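Local coordinates for protein iron aquisition yersiniabactin synthesis enzyme, YbtT (Escherichia coli, PDB 6BA9) that acts as a low-specificity type II thioesterase that maintains production of the metallophore yersiniabactin, probably by hydrolysing acyl thioesters on the assembly line, at residues A[65-70]-A[93-98]; A[18-23]-A[44-49]. The protein carries 1 engineered substitution. One frame throughout, in Å; residues are numbered along the deposited sequence.

Contact 1: A[65-70]-A[93-98]; sequences QLAALL and AQVAFE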
# COMPACT_ATOMS: atom_id res chain seq x y z
N GLN A 65 -9.37 10.24 1.93
CA GLN A 65 -10.29 9.84 3.00
C GLN A 65 -9.76 8.62 3.75
O GLN A 65 -9.79 8.56 4.99
CB GLN A 65 -11.68 9.52 2.46
CG GLN A 65 -12.51 10.71 2.08
CD GLN A 65 -13.82 10.30 1.45
OE1 GLN A 65 -14.23 9.13 1.53
NE2 GLN A 65 -14.49 11.26 0.80
N LEU A 66 -9.28 7.62 3.02
CA LEU A 66 -8.67 6.46 3.66
C LEU A 66 -7.48 6.87 4.53
O LEU A 66 -7.32 6.37 5.66
CB LEU A 66 -8.22 5.46 2.60
CG LEU A 66 -9.35 4.70 1.89
CD1 LEU A 66 -8.82 4.04 0.61
CD2 LEU A 66 -9.95 3.65 2.81
N ALA A 67 -6.64 7.77 4.02
CA ALA A 67 -5.47 8.23 4.75
C ALA A 67 -5.84 8.99 6.01
O ALA A 67 -5.16 8.88 7.03
CB ALA A 67 -4.65 9.14 3.84
N ALA A 68 -6.91 9.78 5.95
CA ALA A 68 -7.35 10.49 7.14
C ALA A 68 -7.80 9.52 8.23
O ALA A 68 -7.46 9.69 9.40
CB ALA A 68 -8.49 11.44 6.80
N LEU A 69 -8.56 8.50 7.86
CA LEU A 69 -8.97 7.49 8.83
C LEU A 69 -7.75 6.80 9.43
O LEU A 69 -7.66 6.61 10.65
CB LEU A 69 -9.90 6.47 8.18
CG LEU A 69 -11.29 6.94 7.79
CD1 LEU A 69 -11.97 5.82 7.01
CD2 LEU A 69 -12.14 7.30 9.02
N LEU A 70 -6.80 6.42 8.60
CA LEU A 70 -5.63 5.70 9.08
C LEU A 70 -4.76 6.58 9.95
O LEU A 70 -4.29 6.15 11.00
CB LEU A 70 -4.86 5.09 7.91
CG LEU A 70 -3.62 4.29 8.30
CD1 LEU A 70 -3.95 3.09 9.21
CD2 LEU A 70 -2.87 3.82 7.04
N ALA A 93 0.41 2.29 -1.62
CA ALA A 93 1.47 3.29 -1.53
C ALA A 93 0.90 4.70 -1.49
O ALA A 93 1.44 5.58 -0.81
CB ALA A 93 2.45 3.14 -2.70
N GLN A 94 -0.18 4.94 -2.23
CA GLN A 94 -0.81 6.25 -2.23
C GLN A 94 -1.38 6.57 -0.86
O GLN A 94 -1.22 7.67 -0.35
CB GLN A 94 -1.91 6.32 -3.29
CG GLN A 94 -1.46 6.01 -4.72
CD GLN A 94 -2.60 5.72 -5.64
OE1 GLN A 94 -3.65 5.22 -5.22
NE2 GLN A 94 -2.42 5.99 -6.92
N VAL A 95 -2.06 5.59 -0.26
CA VAL A 95 -2.60 5.78 1.08
C VAL A 95 -1.48 5.97 2.10
O VAL A 95 -1.57 6.85 2.97
CB VAL A 95 -3.55 4.64 1.49
CG1 VAL A 95 -4.06 4.87 2.90
CG2 VAL A 95 -4.73 4.55 0.52
N ALA A 96 -0.42 5.17 2.01
CA ALA A 96 0.70 5.29 2.94
C ALA A 96 1.34 6.66 2.83
O ALA A 96 1.65 7.28 3.86
CB ALA A 96 1.73 4.20 2.66
N PHE A 97 1.54 7.15 1.61
CA PHE A 97 2.09 8.48 1.40
C PHE A 97 1.21 9.56 2.03
O PHE A 97 1.70 10.42 2.79
CB PHE A 97 2.24 8.72 -0.10
CG PHE A 97 2.61 10.13 -0.47
CD1 PHE A 97 3.83 10.65 -0.11
CD2 PHE A 97 1.75 10.90 -1.20
CE1 PHE A 97 4.18 11.96 -0.50
CE2 PHE A 97 2.09 12.19 -1.58
CZ PHE A 97 3.30 12.71 -1.22
N GLU A 98 -0.10 9.53 1.74
CA GLU A 98 -0.99 10.56 2.27
C GLU A 98 -1.13 10.46 3.79
O GLU A 98 -1.26 11.48 4.48
CB GLU A 98 -2.34 10.51 1.55
CG GLU A 98 -2.31 10.92 0.08
CD GLU A 98 -2.06 12.40 -0.14
OE1 GLU A 98 -2.23 13.19 0.82
OE2 GLU A 98 -1.68 12.75 -1.27
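Val95 reaches across from helix 91-105 and settles among Leu66, Ala67 and Leu70 of helix 63-77, with Ile63 of the same helix touching it as well. These four residues, spaced at i, i+3, i+4 and i+7, form a hole for one valine knob. The apolar contacts divide between its two methyls. With CG1 anti to the backbone N (chi1 178°), the methyls are spread along the other helix. Val95 CG2 meets Leu66 CD1 at 4.1 Å, the two side chains crossing at a slant. Val95 CG1 lies 4.4 Å from Leu70 CD2. The same methyl, Val95 CG1, also rests against the backbone, 4.0 Å from Ala67 N.

A second group of contacts depends on the smallness of Ala67, whose methyl points at the partner helix. Ala67 CB sits 3.5 Å from Glu98 CB. Its distance to the backbone carbonyl is a little longer, Ala67 CB to Val95 O being 3.9 Å. With a methyl set against Glu98 CB and the Val95 carbonyl, the helix axes come within 8.3 Å, and Ala67 CA and Val95 CA are 5.3 Å apart.

No hydrogen bond joins the two segments, and the polar groups here are served by other parts of the chain. Val95 O accepts from the hydroxyl of Thr99 one turn on. Of the Glu98 side chain it is CB that touches Ala67; the chain then bends at chi2 (-70°) and carries the carboxylate away, to Arg101, Tyr175 and Tyr177. The salt bridge and two hydroxyl bonds probably stabilise it as an anion.

The signed crossing angle of -54° is close to the roughly -50° of the i±4/i±4 class of ridges-into-grooves packing. Helix 63-77 and helix 91-105, the latter following strand 84-89, pack side by side on the same side of the central sheet, as in the alpha/beta-hydrolase fold.

Contact 2: A[18-23]-A[44-49]; sequences VMCPFA and SLVTWP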
# COMPACT_ATOMS: atom_id res chain seq x y z
N VAL A 18 3.41 -0.86 9.41
CA VAL A 18 2.00 -0.86 9.02
C VAL A 18 1.92 -0.88 7.50
O VAL A 18 2.44 0.03 6.83
CB VAL A 18 1.29 0.38 9.60
CG1 VAL A 18 -0.16 0.47 9.11
CG2 VAL A 18 1.32 0.34 11.12
N MET A 19 1.29 -1.92 6.96
CA MET A 19 1.23 -2.15 5.53
C MET A 19 -0.14 -1.83 4.97
O MET A 19 -1.14 -2.42 5.40
CB MET A 19 1.56 -3.61 5.21
CG MET A 19 1.46 -3.96 3.74
SD MET A 19 2.76 -3.21 2.77
CE MET A 19 2.33 -3.81 1.16
N CYS A 20 -0.19 -1.00 3.92
CA CYS A 20 -1.39 -0.68 3.18
C CYS A 20 -1.48 -1.55 1.93
O CYS A 20 -0.52 -1.60 1.13
CB CYS A 20 -1.35 0.80 2.76
SG CYS A 20 -1.42 1.92 4.18
N PRO A 21 -2.59 -2.25 1.71
CA PRO A 21 -2.67 -3.21 0.61
C PRO A 21 -2.99 -2.55 -0.74
O PRO A 21 -3.35 -1.37 -0.84
CB PRO A 21 -3.80 -4.13 1.06
CG PRO A 21 -4.71 -3.23 1.80
CD PRO A 21 -3.78 -2.32 2.57
N PHE A 22 -2.86 -3.35 -1.79
CA PHE A 22 -3.23 -2.96 -3.14
C PHE A 22 -4.76 -2.97 -3.30
O PHE A 22 -5.52 -3.43 -2.44
CB PHE A 22 -2.56 -3.90 -4.15
CG PHE A 22 -2.68 -5.36 -3.79
CD1 PHE A 22 -1.63 -6.02 -3.16
CD2 PHE A 22 -3.84 -6.06 -4.07
CE1 PHE A 22 -1.75 -7.37 -2.82
CE2 PHE A 22 -3.96 -7.41 -3.72
CZ PHE A 22 -2.91 -8.05 -3.10
N ALA A 23 -5.21 -2.42 -4.43
CA ALA A 23 -6.64 -2.38 -4.73
C ALA A 23 -7.18 -3.80 -4.85
O ALA A 23 -6.56 -4.67 -5.47
CB ALA A 23 -6.88 -1.64 -6.04
N SER A 44 1.44 -4.91 11.09
CA SER A 44 -0.01 -4.84 10.98
C SER A 44 -0.39 -4.55 9.54
O SER A 44 0.37 -3.91 8.79
CB SER A 44 -0.58 -3.78 11.89
OG SER A 44 -0.26 -4.03 13.26
N LEU A 45 -1.58 -5.03 9.16
CA LEU A 45 -2.15 -4.83 7.83
C LEU A 45 -3.38 -3.94 7.95
O LEU A 45 -4.22 -4.13 8.85
CB LEU A 45 -2.57 -6.19 7.23
CG LEU A 45 -3.15 -6.16 5.82
CD1 LEU A 45 -2.10 -5.79 4.79
CD2 LEU A 45 -3.78 -7.52 5.49
N VAL A 46 -3.49 -2.98 7.05
CA VAL A 46 -4.62 -2.06 7.01
C VAL A 46 -5.74 -2.70 6.19
O VAL A 46 -5.50 -3.19 5.08
CB VAL A 46 -4.21 -0.71 6.40
CG1 VAL A 46 -5.38 0.26 6.39
CG2 VAL A 46 -3.05 -0.11 7.18
N THR A 47 -6.97 -2.67 6.72
CA THR A 47 -8.16 -3.15 6.02
C THR A 47 -8.90 -1.98 5.40
O THR A 47 -9.24 -1.03 6.12
CB THR A 47 -9.11 -3.82 7.01
OG1 THR A 47 -8.42 -4.80 7.79
CG2 THR A 47 -10.28 -4.45 6.31
N TRP A 48 -9.17 -2.04 4.11
CA TRP A 48 -10.04 -1.05 3.49
C TRP A 48 -11.50 -1.31 3.90
O TRP A 48 -11.96 -2.46 3.87
CB TRP A 48 -9.93 -1.11 1.98
CG TRP A 48 -8.57 -0.86 1.34
CD1 TRP A 48 -8.15 -1.40 0.17
CD2 TRP A 48 -7.50 -0.01 1.81
NE1 TRP A 48 -6.89 -0.95 -0.14
CE2 TRP A 48 -6.46 -0.11 0.84
CE3 TRP A 48 -7.30 0.80 2.92
CZ2 TRP A 48 -5.26 0.57 0.96
CZ3 TRP A 48 -6.09 1.48 3.04
CH2 TRP A 48 -5.08 1.36 2.05
N PRO A 49 -12.24 -0.28 4.30
CA PRO A 49 -13.66 -0.48 4.61
C PRO A 49 -14.38 -1.24 3.50
O PRO A 49 -14.09 -1.11 2.30
CB PRO A 49 -14.17 0.95 4.77
CG PRO A 49 -12.98 1.70 5.31
CD PRO A 49 -11.80 1.09 4.61
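Pro21 and Trp48 approach from opposite directions, the proline lying over one face of the indole. Pro21 CG stands 3.9 Å from the centroid of the Trp48 five-membered ring, 24° off its normal, a CH-pi contact offset toward the rim. Pro21 CD comes 3.6 Å from Trp48 CZ2, extending the contact onto the six-membered ring. Cys20 meets that end obliquely: Cys20 CB is 3.8 Å from Trp48 CH2, and its sulfur makes a looser sulfur-aromatic contact. Trp48 CG lies beside the backbone N (chi1 -60°), which turns the ring back along the neighbouring segment.

Upstream, the parallel strands of the beta-alpha-beta unit 16-20, 31-34, 42-46 lie side by side in the central sheet. The Val18 and Val46 side chains meet through Val18 CG1 and Val46 CG2, 3.5 Å apart, on the face that helix 63-77 covers through Leu70. On the other face, Met19 CG lies 4.1 Å from Leu45 CD1. Two nearly straight backbone hydrogen bonds join the strands, Met19 N to Ser44 O and Val46 N to Met19 O, each 2.9 Å, so that Met19 bonds to the residues on either side of Leu45. Ser44 OG bonds to His16.

The carbonyls of Pro21 and Phe22 both come near Trp48 NE1, yet this buried nitrogen has no hydrogen-bond partner in the model. Beyond the strands, then, the loops are held mainly by CH-pi and van der Waals contact.

Contact 1 lies directly on contact 2, their centres about 10 Å apart: helix 63-77 follows strand 42-46 in the chain and folds back over that strand and its neighbour, strand 16-20. The indole of Trp48 bridges the two, Trp48 CH2 packing 3.6 Å from Val95 CG2. Leu66 CD2 rests 3.6 Å from Pro49 CD, and Leu70 CD2 touches Cys20 SG at 3.7 Å. Helices and sheet thus share one hydrophobic layer. Helix 91-105 starts just beyond strand 84-89, at the family's nucleophile elbow, whose serine is replaced by an engineered alanine in this model. The loop after strand 16-20 probably helps form the oxyanion hole, as in related thioesterases.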